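PDB 5G5S: protein argonaute from Methanocaldococcus jannaschii, which uses short single-stranded DNA guides to bind and slice complementary target DNA, and may defend the archaeon against invading genetic elements. Local coordinates for residues I99-V104 with E143-D148; K302-M307 with S616-D621; E366-E371 with I433-Y438; K405-D410 with D442-L447. One frame throughout, in Å; residues are numbered along the deposited sequence. Where two conformers were deposited one is given.

Contact 1: I99-V104 with E143-D148; sequences IAEKLV and EVKKHD
The carboxylate of Glu101 on helix 97-111 meets the edge of strand 134-147 with one oxygen, OE2, that accepts from two donors, both tilted to the same face of its plane. Lys146 N donates to Glu101 OE2 from the anti side over 2.9 Å, and the N-H...O angle of 171° makes this bond nearly straight. Lys145 NZ comes from the syn side, 3.0 Å from Glu101 OE2, as a salt bridge; its bond to OE1 is weak. The two side chains are built differently: Glu101 runs extended beyond CG, whereas Lys145 sets off away from the helix and folds back through bends at chi2 and chi3. Lys145 NZ also donates to Gly619 O, which ties the ion pair to a turn in the PIWI region. Lys102 NZ joins the network through a weak bond to Glu101 OE1, and bonds to Glu98 O. One turn further along the helix, the Val104 side chain crosses that of Val144 at about a right angle, with Val104 CB 3.9 Å from Val144 CG2; Val144 was modelled in two conformers, which makes this apolar detail less certain. The axes approach to 7.2 Å at 140°, so helix and strand run roughly antiparallel. The arrangement is a salt-bridge network with a buried Glu101-Lys145 core and exposed Lys102 at its margin, joining an N-terminal-domain helix to a long strand of the neighbouring antiparallel sheet.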
loop_
_atom_site.group_PDB
_atom_site.type_symbol
_atom_site.label_atom_id
_atom_site.label_comp_id
_atom_site.label_asym_id
_atom_site.label_seq_id
_atom_site.Cartn_x
_atom_site.Cartn_y
_atom_site.Cartn_z
ATOM N N ILE A 99 -19.376 1.954 -18.469
ATOM C CA ILE A 99 -19.501 0.850 -19.435
ATOM C C ILE A 99 -18.939 1.312 -20.784
ATOM O O ILE A 99 -18.164 0.586 -21.410
ATOM C CB ILE A 99 -20.979 0.348 -19.550
ATOM C CG1 ILE A 99 -21.653 0.099 -18.161
ATOM C CG2 ILE A 99 -21.129 -0.862 -20.510
ATOM C CD1 ILE A 99 -21.064 -1.019 -17.274
ATOM N N ALA A 100 -19.335 2.531 -21.213
ATOM C CA ALA A 100 -18.897 3.176 -22.452
ATOM C C ALA A 100 -17.360 3.294 -22.549
ATOM O O ALA A 100 -16.819 3.009 -23.612
ATOM C CB ALA A 100 -19.550 4.545 -22.591
ATOM N N GLU A 101 -16.667 3.674 -21.442
ATOM C CA GLU A 101 -15.188 3.801 -21.371
ATOM C C GLU A 101 -14.515 2.461 -21.739
ATOM O O GLU A 101 -13.597 2.427 -22.569
ATOM C CB GLU A 101 -14.732 4.175 -19.946
ATOM C CG GLU A 101 -15.039 5.594 -19.508
ATOM C CD GLU A 101 -14.986 5.848 -18.008
ATOM O OE1 GLU A 101 -14.786 4.872 -17.246
ATOM O OE2 GLU A 101 -15.158 7.020 -17.592
ATOM N N LYS A 102 -14.998 1.363 -21.132
ATOM C CA LYS A 102 -14.458 0.023 -21.360
ATOM C C LYS A 102 -14.719 -0.496 -22.759
ATOM O O LYS A 102 -13.875 -1.210 -23.305
ATOM C CB LYS A 102 -14.930 -0.974 -20.288
ATOM C CG LYS A 102 -14.083 -0.932 -19.033
ATOM C CD LYS A 102 -14.828 -0.326 -17.865
ATOM C CE LYS A 102 -13.998 0.698 -17.124
ATOM N NZ LYS A 102 -14.837 1.582 -16.268
ATOM N N LEU A 103 -15.868 -0.125 -23.350
ATOM C CA LEU A 103 -16.191 -0.537 -24.716
ATOM C C LEU A 103 -15.324 0.196 -25.735
ATOM O O LEU A 103 -14.857 -0.427 -26.679
ATOM C CB LEU A 103 -17.700 -0.469 -25.024
ATOM C CG LEU A 103 -18.584 -1.508 -24.278
ATOM C CD1 LEU A 103 -20.036 -1.235 -24.480
ATOM C CD2 LEU A 103 -18.288 -2.938 -24.710
ATOM N N VAL A 104 -15.000 1.475 -25.478
ATOM C CA VAL A 104 -14.098 2.276 -26.327
ATOM C C VAL A 104 -12.682 1.672 -26.246
ATOM O O VAL A 104 -12.000 1.580 -27.273
ATOM C CB VAL A 104 -14.127 3.791 -25.977
ATOM C CG1 VAL A 104 -13.077 4.576 -26.761
ATOM C CG2 VAL A 104 -15.507 4.381 -26.214
ATOM N N GLU A 143 -5.780 3.134 -20.542
ATOM C CA GLU A 143 -7.168 3.078 -20.108
ATOM C C GLU A 143 -7.908 4.204 -20.804
ATOM O O GLU A 143 -7.280 5.178 -21.222
ATOM C CB GLU A 143 -7.208 3.351 -18.601
ATOM C CG GLU A 143 -8.254 2.567 -17.838
ATOM C CD GLU A 143 -8.129 2.758 -16.338
ATOM O OE1 GLU A 143 -8.098 3.927 -15.889
ATOM O OE2 GLU A 143 -8.030 1.740 -15.615
ATOM N N VAL A 144 -9.234 4.089 -20.937
ATOM C CA VAL A 144 -10.037 5.174 -21.496
ATOM C C VAL A 144 -10.999 5.739 -20.459
ATOM O O VAL A 144 -11.515 4.998 -19.623
ATOM C CB VAL A 144 -10.553 5.082 -22.971
ATOM C CG1 VAL A 144 -10.128 3.800 -23.657
ATOM C CG2 VAL A 144 -12.053 5.330 -23.110
ATOM N N LYS A 145 -11.147 7.066 -20.452
ATOM C CA LYS A 145 -11.983 7.784 -19.496
ATOM C C LYS A 145 -12.914 8.730 -20.186
ATOM O O LYS A 145 -12.500 9.440 -21.105
ATOM C CB LYS A 145 -11.130 8.518 -18.439
ATOM C CG LYS A 145 -10.469 7.601 -17.381
ATOM C CD LYS A 145 -11.447 6.812 -16.477
ATOM C CE LYS A 145 -12.410 7.685 -15.706
ATOM N NZ LYS A 145 -13.499 6.884 -15.091
ATOM N N LYS A 146 -14.190 8.727 -19.770
ATOM C CA LYS A 146 -15.166 9.651 -20.305
ATOM C C LYS A 146 -15.223 10.822 -19.342
ATOM O O LYS A 146 -15.462 10.632 -18.151
ATOM C CB LYS A 146 -16.550 9.020 -20.523
ATOM C CG LYS A 146 -17.375 9.867 -21.498
ATOM C CD LYS A 146 -18.818 9.406 -21.655
ATOM C CE LYS A 146 -19.528 10.311 -22.625
ATOM N NZ LYS A 146 -20.995 10.110 -22.619
ATOM N N HIS A 147 -14.843 11.990 -19.834
ATOM C CA HIS A 147 -14.895 13.227 -19.075
ATOM C C HIS A 147 -15.756 14.116 -19.950
ATOM O O HIS A 147 -15.481 14.250 -21.145
ATOM C CB HIS A 147 -13.510 13.821 -18.866
ATOM C CG HIS A 147 -13.492 14.975 -17.918
ATOM N ND1 HIS A 147 -13.785 14.839 -16.580
ATOM C CD2 HIS A 147 -13.219 16.285 -18.112
ATOM C CE1 HIS A 147 -13.696 16.015 -15.990
ATOM N NE2 HIS A 147 -13.353 16.910 -16.898
ATOM N N ASP A 148 -16.785 14.714 -19.348
ATOM C CA ASP A 148 -17.786 15.503 -20.068
ATOM C C ASP A 148 -18.354 14.561 -21.125
ATOM O O ASP A 148 -18.794 13.463 -20.795
ATOM C CB ASP A 148 -17.282 16.839 -20.627
ATOM C CG ASP A 148 -17.105 17.877 -19.552
ATOM O OD1 ASP A 148 -16.851 17.492 -18.396
ATOM O OD2 ASP A 148 -17.225 19.077 -19.855
#

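Contact 2: K302-M307 with S616-D621; sequences KELEFM and SVFGND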
loop_
_atom_site.group_PDB
_atom_site.type_symbol
_atom_site.label_atom_id
_atom_site.label_comp_id
_atom_site.label_asym_id
_atom_site.label_seq_id
_atom_site.Cartn_x
_atom_site.Cartn_y
_atom_site.Cartn_z
ATOM N N LYS A 302 -4.495 16.667 -21.310
ATOM C CA LYS A 302 -5.667 17.324 -20.731
ATOM C C LYS A 302 -5.295 18.285 -19.597
ATOM O O LYS A 302 -4.561 17.924 -18.678
ATOM C CB LYS A 302 -6.729 16.289 -20.272
ATOM C CG LYS A 302 -8.041 16.852 -19.669
ATOM C CD LYS A 302 -8.879 17.677 -20.658
ATOM C CE LYS A 302 -10.260 18.020 -20.141
ATOM N NZ LYS A 302 -10.259 19.220 -19.264
ATOM N N GLU A 303 -5.801 19.513 -19.682
ATOM C CA GLU A 303 -5.589 20.492 -18.628
ATOM C C GLU A 303 -6.775 20.373 -17.679
ATOM O O GLU A 303 -7.927 20.372 -18.119
ATOM C CB GLU A 303 -5.445 21.904 -19.196
ATOM C CG GLU A 303 -4.398 22.719 -18.464
ATOM C CD GLU A 303 -3.987 24.007 -19.151
ATOM O OE1 GLU A 303 -4.878 24.810 -19.521
ATOM O OE2 GLU A 303 -2.763 24.219 -19.304
ATOM N N LEU A 304 -6.487 20.234 -16.389
ATOM C CA LEU A 304 -7.495 20.031 -15.365
ATOM C C LEU A 304 -7.367 21.021 -14.212
ATOM O O LEU A 304 -6.249 21.334 -13.802
ATOM C CB LEU A 304 -7.333 18.587 -14.839
ATOM C CG LEU A 304 -8.503 17.945 -14.126
ATOM C CD1 LEU A 304 -9.752 17.928 -15.010
ATOM C CD2 LEU A 304 -8.136 16.540 -13.681
ATOM N N GLU A 305 -8.519 21.465 -13.661
ATOM C CA GLU A 305 -8.601 22.370 -12.512
ATOM C C GLU A 305 -8.512 21.554 -11.211
ATOM O O GLU A 305 -9.244 20.578 -11.041
ATOM C CB GLU A 305 -9.899 23.189 -12.550
ATOM C CG GLU A 305 -9.915 24.290 -13.598
ATOM C CD GLU A 305 -11.201 25.091 -13.646
ATOM O OE1 GLU A 305 -12.286 24.480 -13.790
ATOM O OE2 GLU A 305 -11.123 26.338 -13.565
ATOM N N PHE A 306 -7.610 21.960 -10.300
ATOM C CA PHE A 306 -7.355 21.283 -9.027
ATOM C C PHE A 306 -7.653 22.165 -7.820
ATOM O O PHE A 306 -7.221 23.318 -7.773
ATOM C CB PHE A 306 -5.870 20.820 -8.952
ATOM C CG PHE A 306 -5.520 19.535 -9.669
ATOM C CD1 PHE A 306 -5.409 19.499 -11.055
ATOM C CD2 PHE A 306 -5.258 18.372 -8.957
ATOM C CE1 PHE A 306 -5.074 18.311 -11.716
ATOM C CE2 PHE A 306 -4.936 17.181 -9.620
ATOM C CZ PHE A 306 -4.850 17.159 -10.993
ATOM N N MET A 307 -8.347 21.602 -6.824
ATOM C CA MET A 307 -8.588 22.267 -5.547
ATOM C C MET A 307 -7.281 22.096 -4.730
ATOM O O MET A 307 -6.511 21.155 -4.974
ATOM C CB MET A 307 -9.783 21.613 -4.787
ATOM C CG MET A 307 -9.413 20.294 -4.087
ATOM S SD MET A 307 -10.634 19.519 -2.999
ATOM C CE MET A 307 -10.400 20.438 -1.533
ATOM N N SER A 616 -8.341 16.622 -7.690
ATOM C CA SER A 616 -9.279 16.898 -8.781
ATOM C C SER A 616 -10.145 15.668 -9.081
ATOM O O SER A 616 -9.966 14.626 -8.445
ATOM C CB SER A 616 -8.546 17.392 -10.023
ATOM O OG SER A 616 -9.454 17.948 -10.955
ATOM N N VAL A 617 -11.143 15.815 -9.979
ATOM C CA VAL A 617 -12.065 14.743 -10.363
ATOM C C VAL A 617 -12.028 14.594 -11.892
ATOM O O VAL A 617 -12.287 15.555 -12.610
ATOM C CB VAL A 617 -13.513 14.959 -9.819
ATOM C CG1 VAL A 617 -14.484 13.913 -10.369
ATOM C CG2 VAL A 617 -13.548 14.960 -8.291
ATOM N N PHE A 618 -11.679 13.400 -12.384
ATOM C CA PHE A 618 -11.644 13.153 -13.820
ATOM C C PHE A 618 -12.553 11.970 -14.153
ATOM O O PHE A 618 -12.258 10.830 -13.761
ATOM C CB PHE A 618 -10.205 12.951 -14.319
ATOM C CG PHE A 618 -10.063 13.013 -15.820
ATOM C CD1 PHE A 618 -10.221 14.216 -16.503
ATOM C CD2 PHE A 618 -9.743 11.876 -16.551
ATOM C CE1 PHE A 618 -10.077 14.277 -17.891
ATOM C CE2 PHE A 618 -9.613 11.932 -17.940
ATOM C CZ PHE A 618 -9.786 13.132 -18.602
ATOM N N GLY A 619 -13.671 12.275 -14.822
ATOM C CA GLY A 619 -14.708 11.319 -15.208
ATOM C C GLY A 619 -15.116 10.388 -14.084
ATOM O O GLY A 619 -14.997 9.161 -14.209
ATOM N N ASN A 620 -15.552 10.975 -12.959
ATOM C CA ASN A 620 -15.929 10.255 -11.723
ATOM C C ASN A 620 -14.774 9.747 -10.834
ATOM O O ASN A 620 -15.038 9.291 -9.728
ATOM C CB ASN A 620 -17.036 9.201 -11.941
ATOM C CG ASN A 620 -18.264 9.750 -12.633
ATOM O OD1 ASN A 620 -18.727 9.205 -13.644
ATOM N ND2 ASN A 620 -18.798 10.867 -12.135
ATOM N N ASP A 621 -13.507 9.837 -11.285
ATOM C CA ASP A 621 -12.371 9.404 -10.449
ATOM C C ASP A 621 -11.727 10.587 -9.758
ATOM O O ASP A 621 -11.470 11.602 -10.390
ATOM C CB ASP A 621 -11.281 8.678 -11.262
ATOM C CG ASP A 621 -11.653 7.358 -11.903
ATOM O OD1 ASP A 621 -12.554 6.664 -11.369
ATOM O OD2 ASP A 621 -10.997 6.983 -12.901
#
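Ser616 OG donates to Glu305 O over 2.6 Å, the shortest polar contact between the two strands. The hydroxyl lies 31° out of the carbonyl plane. OG stands anti to the backbone N of Ser616 (chi1 -166°), which carries it across to the neighbouring main chain. The same oxygen is packed against Leu304, lying 3.3 Å from Leu304 CG. Ser616 CB has a different partner: it sits over the centre of the Phe306 ring, 3.5 Å from the centroid and 9° off the ring normal, a well-centred CH-pi contact. One small side chain thus bonds to a carbonyl through its oxygen and covers an aromatic face through its carbon. Towards the turn, Phe618 takes over. Leu304 CD1 lies near the plane of its ring, at the edge, 4.0 Å from Phe618 CD1, while Lys302 CG approaches obliquely to 3.7 Å from Phe618 CE1. The Phe618 ring also stacks with His147 and meets Tyr152 edge-to-face, so it extends the packing into the sheet of contact 1. Gly619 and Asn620 form the corners of a type I' turn from Phe618 to Asp621, closed by Phe618 N to Asp621 O and Asp621 N to Phe618 O. The whole is an antiparallel strand pair beside a tight beta hairpin, 614-618 with 621-625, within the large mixed sheet that includes the RNase H-like strands of PIWI.

Contact 3: E366-E371 with I433-Y438; sequences EEIKDE and IGKEKY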
loop_
_atom_site.group_PDB
_atom_site.type_symbol
_atom_site.label_atom_id
_atom_site.label_comp_id
_atom_site.label_asym_id
_atom_site.label_seq_id
_atom_site.Cartn_x
_atom_site.Cartn_y
_atom_site.Cartn_z
ATOM N N GLU A 366 28.270 -3.093 15.730
ATOM C CA GLU A 366 29.715 -3.306 15.940
ATOM C C GLU A 366 30.593 -2.436 15.038
ATOM O O GLU A 366 31.604 -1.908 15.500
ATOM C CB GLU A 366 30.083 -4.784 15.733
ATOM C CG GLU A 366 29.891 -5.656 16.960
ATOM C CD GLU A 366 30.335 -7.098 16.797
ATOM O OE1 GLU A 366 31.466 -7.330 16.310
ATOM O OE2 GLU A 366 29.565 -8.001 17.199
ATOM N N GLU A 367 30.193 -2.281 13.760
ATOM C CA GLU A 367 30.893 -1.515 12.726
ATOM C C GLU A 367 31.034 -0.009 13.007
ATOM O O GLU A 367 31.873 0.641 12.379
ATOM C CB GLU A 367 30.266 -1.763 11.340
ATOM C CG GLU A 367 30.390 -3.200 10.852
ATOM C CD GLU A 367 30.520 -3.371 9.349
ATOM O OE1 GLU A 367 29.619 -2.909 8.611
ATOM O OE2 GLU A 367 31.518 -3.988 8.911
ATOM N N ILE A 368 30.237 0.539 13.948
ATOM C CA ILE A 368 30.283 1.963 14.314
ATOM C C ILE A 368 30.799 2.239 15.753
ATOM O O ILE A 368 30.631 3.350 16.264
ATOM C CB ILE A 368 28.973 2.728 13.948
ATOM C CG1 ILE A 368 27.718 2.080 14.585
ATOM C CG2 ILE A 368 28.833 2.877 12.424
ATOM C CD1 ILE A 368 26.531 2.990 14.782
ATOM N N LYS A 369 31.477 1.241 16.365
ATOM C CA LYS A 369 32.029 1.270 17.728
ATOM C C LYS A 369 32.984 2.426 18.057
ATOM O O LYS A 369 33.112 2.771 19.233
ATOM C CB LYS A 369 32.693 -0.074 18.076
ATOM N N ASP A 370 33.664 3.007 17.042
ATOM C CA ASP A 370 34.628 4.108 17.224
ATOM C C ASP A 370 33.959 5.382 17.726
ATOM O O ASP A 370 34.576 6.148 18.472
ATOM C CB ASP A 370 35.386 4.429 15.920
ATOM C CG ASP A 370 35.602 3.257 14.986
ATOM O OD1 ASP A 370 34.616 2.829 14.330
ATOM O OD2 ASP A 370 36.762 2.793 14.874
ATOM N N GLU A 371 32.702 5.608 17.308
ATOM C CA GLU A 371 31.917 6.793 17.649
ATOM C C GLU A 371 31.044 6.634 18.909
ATOM O O GLU A 371 30.080 7.386 19.072
ATOM C CB GLU A 371 31.089 7.248 16.434
ATOM C CG GLU A 371 31.927 7.751 15.273
ATOM C CD GLU A 371 31.224 7.650 13.935
ATOM O OE1 GLU A 371 31.313 6.576 13.299
ATOM O OE2 GLU A 371 30.560 8.633 13.536
ATOM N N ILE A 433 20.941 1.589 16.952
ATOM C CA ILE A 433 21.802 2.542 16.248
ATOM C C ILE A 433 22.585 1.734 15.200
ATOM O O ILE A 433 23.433 0.901 15.548
ATOM C CB ILE A 433 22.748 3.329 17.213
ATOM C CG1 ILE A 433 22.072 3.738 18.565
ATOM C CG2 ILE A 433 23.450 4.503 16.503
ATOM C CD1 ILE A 433 20.941 4.771 18.506
ATOM N N GLY A 434 22.250 1.955 13.934
ATOM C CA GLY A 434 22.867 1.253 12.818
ATOM C C GLY A 434 23.538 2.143 11.796
ATOM O O GLY A 434 23.675 3.351 12.009
ATOM N N LYS A 435 23.963 1.536 10.680
ATOM C CA LYS A 435 24.645 2.215 9.573
ATOM C C LYS A 435 24.120 1.777 8.197
ATOM O O LYS A 435 23.441 0.751 8.105
ATOM C CB LYS A 435 26.181 2.069 9.680
ATOM C CG LYS A 435 26.704 0.636 9.711
ATOM C CD LYS A 435 28.163 0.564 9.290
ATOM C CE LYS A 435 28.315 0.148 7.845
ATOM N NZ LYS A 435 29.739 -0.018 7.467
ATOM N N GLU A 436 24.408 2.566 7.140
ATOM C CA GLU A 436 23.961 2.279 5.775
ATOM C C GLU A 436 24.624 1.025 5.201
ATOM O O GLU A 436 25.802 1.042 4.840
ATOM C CB GLU A 436 24.120 3.509 4.851
ATOM C CG GLU A 436 23.474 3.369 3.474
ATOM C CD GLU A 436 21.998 3.015 3.440
ATOM O OE1 GLU A 436 21.183 3.774 4.010
ATOM O OE2 GLU A 436 21.655 1.984 2.818
ATOM N N LYS A 437 23.865 -0.064 5.224
ATOM C CA LYS A 437 24.291 -1.356 4.715
ATOM C C LYS A 437 23.542 -1.763 3.451
ATOM O O LYS A 437 23.630 -2.913 3.033
ATOM C CB LYS A 437 24.097 -2.433 5.778
ATOM C CG LYS A 437 24.914 -2.232 7.039
ATOM C CD LYS A 437 24.767 -3.425 7.963
ATOM C CE LYS A 437 25.724 -3.347 9.140
ATOM N NZ LYS A 437 27.143 -3.488 8.718
ATOM N N TYR A 438 22.764 -0.843 2.882
ATOM C CA TYR A 438 21.999 -1.116 1.661
ATOM C C TYR A 438 21.028 -2.290 1.799
ATOM O O TYR A 438 20.135 -2.264 2.640
ATOM C CB TYR A 438 22.892 -1.200 0.419
ATOM C CG TYR A 438 23.694 0.064 0.221
ATOM C CD1 TYR A 438 23.088 1.232 -0.216
ATOM C CD2 TYR A 438 25.052 0.099 0.501
ATOM C CE1 TYR A 438 23.814 2.395 -0.383
ATOM C CE2 TYR A 438 25.785 1.258 0.335
ATOM C CZ TYR A 438 25.162 2.400 -0.107
ATOM O OH TYR A 438 25.894 3.551 -0.273
#
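In the Mid domain, two connections leaving adjacent strands of the parallel four-stranded sheet meet here: residues 366-371, mainly a 3-10 segment leading into helix 372-390, and residues 433-438, the end of strand 428-434 and the loop after it. The ionic part centres on one oxygen, Glu367 OE1, shared by two lysines. Lys435 NZ donates to Glu367 OE1 over 3.1 Å from above the carboxylate plane, 58° out of it. Lys437 NZ forms a second salt bridge to the same atom, but its distance is doubtfully short. Two ammonium groups near one oxygen would be expected to favour the ionised carboxylate, at the solvent-exposed rim of the contact. The apolar part lies beneath, on Ile368. With CG1 set between the backbone N and the carbonyl carbon (chi1 56°), Ile368 CD1 reaches Ile433 CG2 at 3.8 Å, the two side chains crossing at about a right angle, and Trp463 of helix 463-467 also packs on both isoleucines. Ile368 and Lys435 instead slide past each other in opposite directions, aliphatic carbon against aliphatic carbon. Lys435 is therefore used twice: its NZ meets Glu367, while its CB touches Ile368 CG2 at 3.9 Å.

Contact 4: K405-D410 with D442-L447; sequences KYFSTD and DYYEIL
The Phe407 ring receives Leu447 CD2 over the centre of one face, 3.9 Å from the centroid and 11° off the normal, and Tyr444 CE1 in plane at its edge. This joins strand 397-407, an outermost strand of the parallel Mid-domain sheet, to helix 442-452, which follows strand 428-434 of the same sheet in an alpha/beta arrangement. Phe407 and Tyr444 meet rim to rim: their planes stand at 87°, but neither lies over the other's face, so this is not a T-shaped stack. Their nearest atoms are Phe407 CZ and Tyr444 CE1, 3.5 Å apart. Thr409 CG2 lies over one face of the Tyr444 ring, well off its normal, in a looser CH-pi contact. The Tyr444 hydroxyl bonds elsewhere, with Asp365 OD2 and Lys435 N; held there, at its edge by Phe407 and on a face by Thr409, the ring should be limited in its rotation. Tyr443, one residue earlier, turns to a different side of Thr409. Here CG is anti to the carbonyl carbon (chi1 -78°), and Tyr443 CB packs on Thr409 CB at 3.8 Å. Over a face of the Tyr443 ring, displaced toward its rim, sits the carbonyl oxygen Thr409 O, 3.4 Å from Tyr443 CD1.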
loop_
_atom_site.group_PDB
_atom_site.type_symbol
_atom_site.label_atom_id
_atom_site.label_comp_id
_atom_site.label_asym_id
_atom_site.label_seq_id
_atom_site.Cartn_x
_atom_site.Cartn_y
_atom_site.Cartn_z
ATOM N N LYS A 405 24.411 -2.591 24.574
ATOM C CA LYS A 405 24.947 -3.809 23.975
ATOM C C LYS A 405 25.351 -3.614 22.516
ATOM O O LYS A 405 24.679 -2.885 21.774
ATOM C CB LYS A 405 23.902 -4.942 24.064
ATOM C CG LYS A 405 23.728 -5.555 25.449
ATOM C CD LYS A 405 22.576 -6.560 25.485
ATOM C CE LYS A 405 22.734 -7.639 26.542
ATOM N NZ LYS A 405 22.632 -7.118 27.936
ATOM N N TYR A 406 26.418 -4.314 22.093
ATOM C CA TYR A 406 26.884 -4.307 20.708
ATOM C C TYR A 406 26.331 -5.521 19.968
ATOM O O TYR A 406 26.116 -6.569 20.583
ATOM C CB TYR A 406 28.415 -4.311 20.623
ATOM C CG TYR A 406 29.071 -2.972 20.883
ATOM C CD1 TYR A 406 28.948 -1.924 19.974
ATOM C CD2 TYR A 406 29.903 -2.785 21.984
ATOM C CE1 TYR A 406 29.576 -0.699 20.192
ATOM C CE2 TYR A 406 30.551 -1.571 22.204
ATOM C CZ TYR A 406 30.379 -0.527 21.309
ATOM O OH TYR A 406 31.017 0.670 21.525
ATOM N N PHE A 407 26.104 -5.379 18.647
ATOM C CA PHE A 407 25.602 -6.455 17.795
ATOM C C PHE A 407 26.207 -6.394 16.384
ATOM O O PHE A 407 26.690 -5.340 15.954
ATOM C CB PHE A 407 24.051 -6.434 17.730
ATOM C CG PHE A 407 23.434 -5.345 16.876
ATOM C CD1 PHE A 407 23.125 -4.105 17.418
ATOM C CD2 PHE A 407 23.151 -5.568 15.531
ATOM C CE1 PHE A 407 22.556 -3.100 16.627
ATOM C CE2 PHE A 407 22.601 -4.556 14.736
ATOM C CZ PHE A 407 22.303 -3.330 15.291
ATOM N N SER A 408 26.127 -7.517 15.655
ATOM C CA SER A 408 26.571 -7.636 14.265
ATOM C C SER A 408 25.375 -8.086 13.406
ATOM O O SER A 408 24.574 -8.906 13.862
ATOM C CB SER A 408 27.711 -8.643 14.158
ATOM O OG SER A 408 28.123 -8.837 12.814
ATOM N N THR A 409 25.256 -7.555 12.170
ATOM C CA THR A 409 24.164 -7.924 11.253
ATOM C C THR A 409 24.351 -9.331 10.706
ATOM O O THR A 409 23.378 -9.961 10.276
ATOM C CB THR A 409 23.965 -6.889 10.145
ATOM O OG1 THR A 409 25.196 -6.677 9.448
ATOM C CG2 THR A 409 23.366 -5.584 10.659
ATOM N N ASP A 410 25.603 -9.830 10.757
ATOM C CA ASP A 410 25.997 -11.174 10.345
ATOM C C ASP A 410 25.493 -12.226 11.344
ATOM O O ASP A 410 25.265 -13.369 10.942
ATOM C CB ASP A 410 27.524 -11.259 10.173
ATOM C CG ASP A 410 28.080 -10.662 8.886
ATOM O OD1 ASP A 410 27.280 -10.142 8.069
ATOM O OD2 ASP A 410 29.314 -10.736 8.684
ATOM N N ASP A 442 17.900 -4.846 5.802
ATOM C CA ASP A 442 16.832 -5.774 6.162
ATOM C C ASP A 442 17.170 -6.579 7.423
ATOM O O ASP A 442 16.250 -7.027 8.107
ATOM C CB ASP A 442 16.478 -6.689 4.978
ATOM C CG ASP A 442 15.625 -6.016 3.908
ATOM O OD1 ASP A 442 14.794 -5.141 4.264
ATOM O OD2 ASP A 442 15.759 -6.389 2.723
ATOM N N TYR A 443 18.483 -6.727 7.751
ATOM C CA TYR A 443 18.945 -7.403 8.965
ATOM C C TYR A 443 18.517 -6.609 10.203
ATOM O O TYR A 443 18.236 -7.207 11.237
ATOM C CB TYR A 443 20.468 -7.631 8.952
ATOM C CG TYR A 443 20.938 -8.786 8.088
ATOM C CD1 TYR A 443 20.568 -10.097 8.376
ATOM C CD2 TYR A 443 21.823 -8.576 7.033
ATOM C CE1 TYR A 443 21.015 -11.164 7.597
ATOM C CE2 TYR A 443 22.291 -9.637 6.256
ATOM C CZ TYR A 443 21.888 -10.932 6.545
ATOM O OH TYR A 443 22.348 -11.981 5.779
ATOM N N TYR A 444 18.413 -5.268 10.079
ATOM C CA TYR A 444 17.926 -4.390 11.149
ATOM C C TYR A 444 16.440 -4.635 11.394
ATOM O O TYR A 444 15.995 -4.594 12.542
ATOM C CB TYR A 444 18.189 -2.908 10.832
ATOM C CG TYR A 444 19.654 -2.511 10.837
ATOM C CD1 TYR A 444 20.461 -2.753 11.948
ATOM C CD2 TYR A 444 20.210 -1.815 9.768
ATOM C CE1 TYR A 444 21.806 -2.375 11.962
ATOM C CE2 TYR A 444 21.543 -1.404 9.783
ATOM C CZ TYR A 444 22.340 -1.700 10.877
ATOM O OH TYR A 444 23.650 -1.308 10.896
ATOM N N GLU A 445 15.683 -4.929 10.315
ATOM C CA GLU A 445 14.253 -5.261 10.369
ATOM C C GLU A 445 14.085 -6.668 10.978
ATOM O O GLU A 445 13.117 -6.912 11.705
ATOM C CB GLU A 445 13.614 -5.185 8.966
ATOM C CG GLU A 445 13.525 -3.784 8.369
ATOM C CD GLU A 445 12.681 -2.788 9.141
ATOM O OE1 GLU A 445 11.569 -3.155 9.591
ATOM O OE2 GLU A 445 13.144 -1.637 9.306
ATOM N N ILE A 446 15.050 -7.582 10.693
ATOM C CA ILE A 446 15.097 -8.939 11.265
ATOM C C ILE A 446 15.274 -8.811 12.774
ATOM O O ILE A 446 14.577 -9.494 13.523
ATOM C CB ILE A 446 16.183 -9.844 10.588
ATOM C CG1 ILE A 446 15.786 -10.235 9.149
ATOM C CG2 ILE A 446 16.549 -11.090 11.417
ATOM C CD1 ILE A 446 14.369 -10.827 9.003
ATOM N N LEU A 447 16.162 -7.889 13.209
ATOM C CA LEU A 447 16.429 -7.610 14.617
ATOM C C LEU A 447 15.175 -7.122 15.341
ATOM O O LEU A 447 14.866 -7.648 16.397
ATOM C CB LEU A 447 17.612 -6.630 14.799
ATOM C CG LEU A 447 18.132 -6.443 16.246
ATOM C CD1 LEU A 447 18.760 -7.716 16.782
ATOM C CD2 LEU A 447 19.118 -5.297 16.339
#

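How the contacts relate
The four contacts form two pairs on opposite sides of the chain's centre. Contacts 1 and 2 have centres about 15 Å apart and touch: His147 and Lys145 of contact 1 bond to Gly619 of contact 2, connecting the antiparallel sheet that contains strand 134-147 with the large mixed sheet. Contacts 3 and 4, with centres about 10 Å apart, both reach the parallel sheet of the Mid domain, and their segments alternate along the chain. Both are nested within the long loop closed by contact 2, whose centre lies about 47 Å from each. Contact 1 precedes them all. Contacts 1 and 2 thus join the N-terminal part to the PIWI sheet, while contacts 3 and 4 lie within the Mid domain that binds the guide's 5' end.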